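Local coordinates for avirulence protein AvrptoB (Pseudomonas syringae, PDB 2FD4), which acts inside plant cells as a type III effector whose C-terminal domain is a U-box/RING-like E3 ubiquitin ligase, suppressing programmed cell death and immunity in susceptible plants, at residues V61-T71 / I113-V121. Residues are numbered along the deposited sequence; the frame is centred on the assembly and turned at random.
Sequences VIGLAGNPTDT and IAKYAFRIV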
loop_
_atom_site.group_PDB
_atom_site.type_symbol
_atom_site.label_atom_id
_atom_site.label_comp_id
_atom_site.label_asym_id
_atom_site.label_seq_id
_atom_site.Cartn_x
_atom_site.Cartn_y
_atom_site.Cartn_z
ATOM N N VAL A 61 1.134 -2.339 -5.613
ATOM C CA VAL A 61 2.204 -2.204 -4.646
ATOM C C VAL A 61 2.318 -0.841 -4.015
ATOM O O VAL A 61 2.492 0.185 -4.709
ATOM C CB VAL A 61 3.559 -2.572 -5.281
ATOM C CG1 VAL A 61 4.652 -2.484 -4.256
ATOM C CG2 VAL A 61 3.509 -4.021 -5.815
ATOM N N ILE A 62 2.249 -0.822 -2.696
ATOM C CA ILE A 62 2.409 0.433 -1.967
ATOM C C ILE A 62 3.434 0.231 -0.852
ATOM O O ILE A 62 3.702 -0.906 -0.394
ATOM C CB ILE A 62 1.089 0.900 -1.376
ATOM C CG1 ILE A 62 0.535 -0.159 -0.390
ATOM C CG2 ILE A 62 0.115 1.191 -2.459
ATOM C CD1 ILE A 62 -0.636 0.362 0.444
ATOM N N GLY A 63 3.939 1.349 -0.380
ATOM C CA GLY A 63 4.518 1.439 0.950
ATOM C C GLY A 63 3.583 2.116 1.880
ATOM O O GLY A 63 2.955 3.142 1.541
ATOM N N LEU A 64 3.387 1.511 3.048
ATOM C CA LEU A 64 2.532 2.069 4.070
ATOM C C LEU A 64 3.432 2.612 5.164
ATOM O O LEU A 64 4.186 1.877 5.774
ATOM C CB LEU A 64 1.566 1.022 4.671
ATOM C CG LEU A 64 0.399 1.558 5.502
ATOM C CD1 LEU A 64 -0.651 2.241 4.668
ATOM C CD2 LEU A 64 -0.233 0.423 6.356
ATOM N N ALA A 65 3.289 3.900 5.445
ATOM C CA ALA A 65 3.994 4.569 6.544
ATOM C C ALA A 65 3.380 4.274 7.898
ATOM O O ALA A 65 2.204 4.008 8.026
ATOM C CB ALA A 65 3.965 6.067 6.335
ATOM N N GLY A 66 4.200 4.413 8.948
ATOM C CA GLY A 66 3.669 4.271 10.308
ATOM C C GLY A 66 3.038 5.512 10.881
ATOM O O GLY A 66 2.298 5.450 11.847
ATOM N N ASN A 67 3.371 6.675 10.303
ATOM C CA ASN A 67 2.725 7.920 10.682
ATOM C C ASN A 67 2.233 8.639 9.469
ATOM O O ASN A 67 2.894 8.555 8.412
ATOM C CB ASN A 67 3.708 8.763 11.471
ATOM C CG ASN A 67 4.192 7.995 12.682
ATOM O OD1 ASN A 67 3.445 7.825 13.639
ATOM N ND2 ASN A 67 5.394 7.419 12.592
ATOM N N PRO A 68 1.080 9.315 9.605
ATOM C CA PRO A 68 0.503 10.046 8.491
ATOM C C PRO A 68 1.144 11.417 8.230
ATOM O O PRO A 68 1.607 12.100 9.164
ATOM C CB PRO A 68 -0.947 10.221 8.929
ATOM C CG PRO A 68 -0.895 10.339 10.358
ATOM C CD PRO A 68 0.233 9.435 10.813
ATOM N N THR A 69 1.167 11.840 6.974
ATOM C CA THR A 69 1.455 13.229 6.678
ATOM C C THR A 69 0.557 13.691 5.576
ATOM O O THR A 69 0.102 12.884 4.744
ATOM C CB THR A 69 2.913 13.490 6.252
ATOM O OG1 THR A 69 3.055 14.868 5.847
ATOM C CG2 THR A 69 3.340 12.587 5.121
ATOM N N ASP A 70 0.321 14.999 5.585
ATOM C CA ASP A 70 -0.638 15.597 4.678
ATOM C C ASP A 70 -0.334 15.073 3.302
ATOM O O ASP A 70 0.899 14.806 2.908
ATOM C CB ASP A 70 -0.652 17.146 4.750
ATOM C CG ASP A 70 0.390 17.808 3.808
ATOM O OD1 ASP A 70 1.535 17.202 3.741
ATOM O OD2 ASP A 70 0.081 18.945 3.166
ATOM N N THR A 71 -1.523 14.882 2.596
ATOM C CA THR A 71 -1.527 14.524 1.212
ATOM C C THR A 71 -0.767 15.573 0.384
ATOM O O THR A 71 -1.238 16.679 0.076
ATOM C CB THR A 71 -2.957 14.296 0.726
ATOM O OG1 THR A 71 -3.884 14.998 1.589
ATOM C CG2 THR A 71 -3.254 12.841 0.764
ATOM N N ILE A 113 -6.324 6.912 4.148
ATOM C CA ILE A 113 -5.280 6.003 3.610
ATOM C C ILE A 113 -4.218 6.786 2.802
ATOM O O ILE A 113 -3.020 6.465 2.826
ATOM C CB ILE A 113 -5.932 4.875 2.749
ATOM C CG1 ILE A 113 -4.870 3.908 2.234
ATOM C CG2 ILE A 113 -6.711 5.448 1.615
ATOM C CD1 ILE A 113 -4.149 3.177 3.296
ATOM N N ALA A 114 -4.631 7.860 2.145
ATOM C CA ALA A 114 -3.710 8.573 1.247
ATOM C C ALA A 114 -2.628 9.329 2.041
ATOM O O ALA A 114 -1.591 9.658 1.486
ATOM C CB ALA A 114 -4.441 9.508 0.381
ATOM N N LYS A 115 -2.875 9.524 3.331
ATOM C CA LYS A 115 -1.902 10.149 4.253
ATOM C C LYS A 115 -0.839 9.137 4.690
ATOM O O LYS A 115 0.253 9.535 5.217
ATOM C CB LYS A 115 -2.626 10.693 5.483
ATOM C CG LYS A 115 -3.672 11.747 5.193
ATOM C CD LYS A 115 -4.327 12.265 6.468
ATOM C CE LYS A 115 -5.713 12.912 6.152
ATOM N NZ LYS A 115 -6.426 13.393 7.394
ATOM N N TYR A 116 -1.124 7.851 4.471
ATOM C CA TYR A 116 -0.206 6.833 4.869
ATOM C C TYR A 116 0.399 6.077 3.728
ATOM O O TYR A 116 1.465 5.537 3.935
ATOM C CB TYR A 116 -0.900 5.791 5.773
ATOM C CG TYR A 116 -1.257 6.223 7.170
ATOM C CD1 TYR A 116 -0.454 5.864 8.239
ATOM C CD2 TYR A 116 -2.459 6.844 7.452
ATOM C CE1 TYR A 116 -0.767 6.181 9.490
ATOM C CE2 TYR A 116 -2.811 7.155 8.753
ATOM C CZ TYR A 116 -1.932 6.810 9.765
ATOM O OH TYR A 116 -2.195 7.078 11.071
ATOM N N ALA A 117 -0.304 5.937 2.593
ATOM C CA ALA A 117 0.107 4.999 1.520
ATOM C C ALA A 117 0.782 5.732 0.353
ATOM O O ALA A 117 0.353 6.826 -0.036
ATOM C CB ALA A 117 -1.061 4.184 1.022
ATOM N N PHE A 118 1.838 5.104 -0.166
ATOM C CA PHE A 118 2.630 5.634 -1.300
ATOM C C PHE A 118 2.636 4.564 -2.376
ATOM O O PHE A 118 2.882 3.392 -2.088
ATOM C CB PHE A 118 4.042 5.917 -0.824
ATOM C CG PHE A 118 4.090 7.025 0.151
ATOM C CD1 PHE A 118 4.251 8.324 -0.291
ATOM C CD2 PHE A 118 3.907 6.792 1.508
ATOM C CE1 PHE A 118 4.258 9.382 0.593
ATOM C CE2 PHE A 118 3.900 7.850 2.411
ATOM C CZ PHE A 118 4.083 9.152 1.945
ATOM N N ARG A 119 2.225 4.912 -3.588
ATOM C CA ARG A 119 2.306 3.993 -4.715
ATOM C C ARG A 119 3.723 3.897 -5.289
ATOM O O ARG A 119 4.366 4.919 -5.572
ATOM C CB ARG A 119 1.293 4.440 -5.790
ATOM C CG ARG A 119 1.412 3.682 -7.048
ATOM C CD ARG A 119 0.208 3.882 -7.910
ATOM N NE ARG A 119 0.256 5.145 -8.558
ATOM C CZ ARG A 119 0.841 5.411 -9.726
ATOM N NH1 ARG A 119 1.456 4.469 -10.468
ATOM N NH2 ARG A 119 0.817 6.649 -10.179
ATOM N N ILE A 120 4.238 2.657 -5.424
ATOM C CA ILE A 120 5.584 2.476 -5.942
ATOM C C ILE A 120 5.540 2.362 -7.474
ATOM O O ILE A 120 4.809 1.529 -8.028
ATOM C CB ILE A 120 6.285 1.261 -5.323
ATOM C CG1 ILE A 120 6.119 1.244 -3.798
ATOM C CG2 ILE A 120 7.783 1.263 -5.680
ATOM C CD1 ILE A 120 6.383 2.580 -3.119
ATOM N N VAL A 121 6.295 3.231 -8.125
ATOM C CA VAL A 121 6.377 3.309 -9.580
ATOM C C VAL A 121 7.791 2.998 -10.081
ATOM O O VAL A 121 8.766 3.074 -9.327
ATOM C CB VAL A 121 5.970 4.711 -10.096
ATOM C CG1 VAL A 121 4.545 5.051 -9.646
ATOM C CG2 VAL A 121 6.945 5.792 -9.630
HETATM O O HOH W 1 2.807 0.080 -7.648
HETATM O O HOH W 2 -0.025 4.909 12.741
#
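Gly-63 and Phe-118 form the hydrogen-bonded pair at the middle of an antiparallel ladder between strands 61-65 and 117-121, whose directions differ by 148°. Phe-118 N donates a hydrogen bond to Gly-63 O at 2.8 Å, and Gly-63 N donates one to Phe-118 O at 2.9 Å. The ladder goes on through Ile-120 N to Val-61 O and Ala-65 N to Tyr-116 O, and Thr-69 N, beyond the turn, reaches Lys-115 O at 3.0 Å. On the side where Gly-63 has no side chain, Ile-120 CD1 packs 3.9 Å from Gly-63 N. On the other face Ile-62 and Leu-64 flank Ala-117, whose small CB meets Ile-62 CD1. With CG anti to the backbone N (chi1 -166°), Leu-64 carries its CD1 branch to 3.7 Å from Tyr-116 CB and against Ile-113 CD1. The loop wraps round Tyr-116, whose flat ring offers a broad face to the rigid, apolar ring of Pro-68: CB lies over it, a CH-pi contact 3.8 Å from the centroid, while the C-H edge faces Ala-65 O and Gly-66 O in plane. These are the two central strands of the four-stranded mixed sheet in a U-box/RING-like E3 fold; Leu-64 lies beside Pro-102, which with Phe-48 probably binds the E2 enzyme.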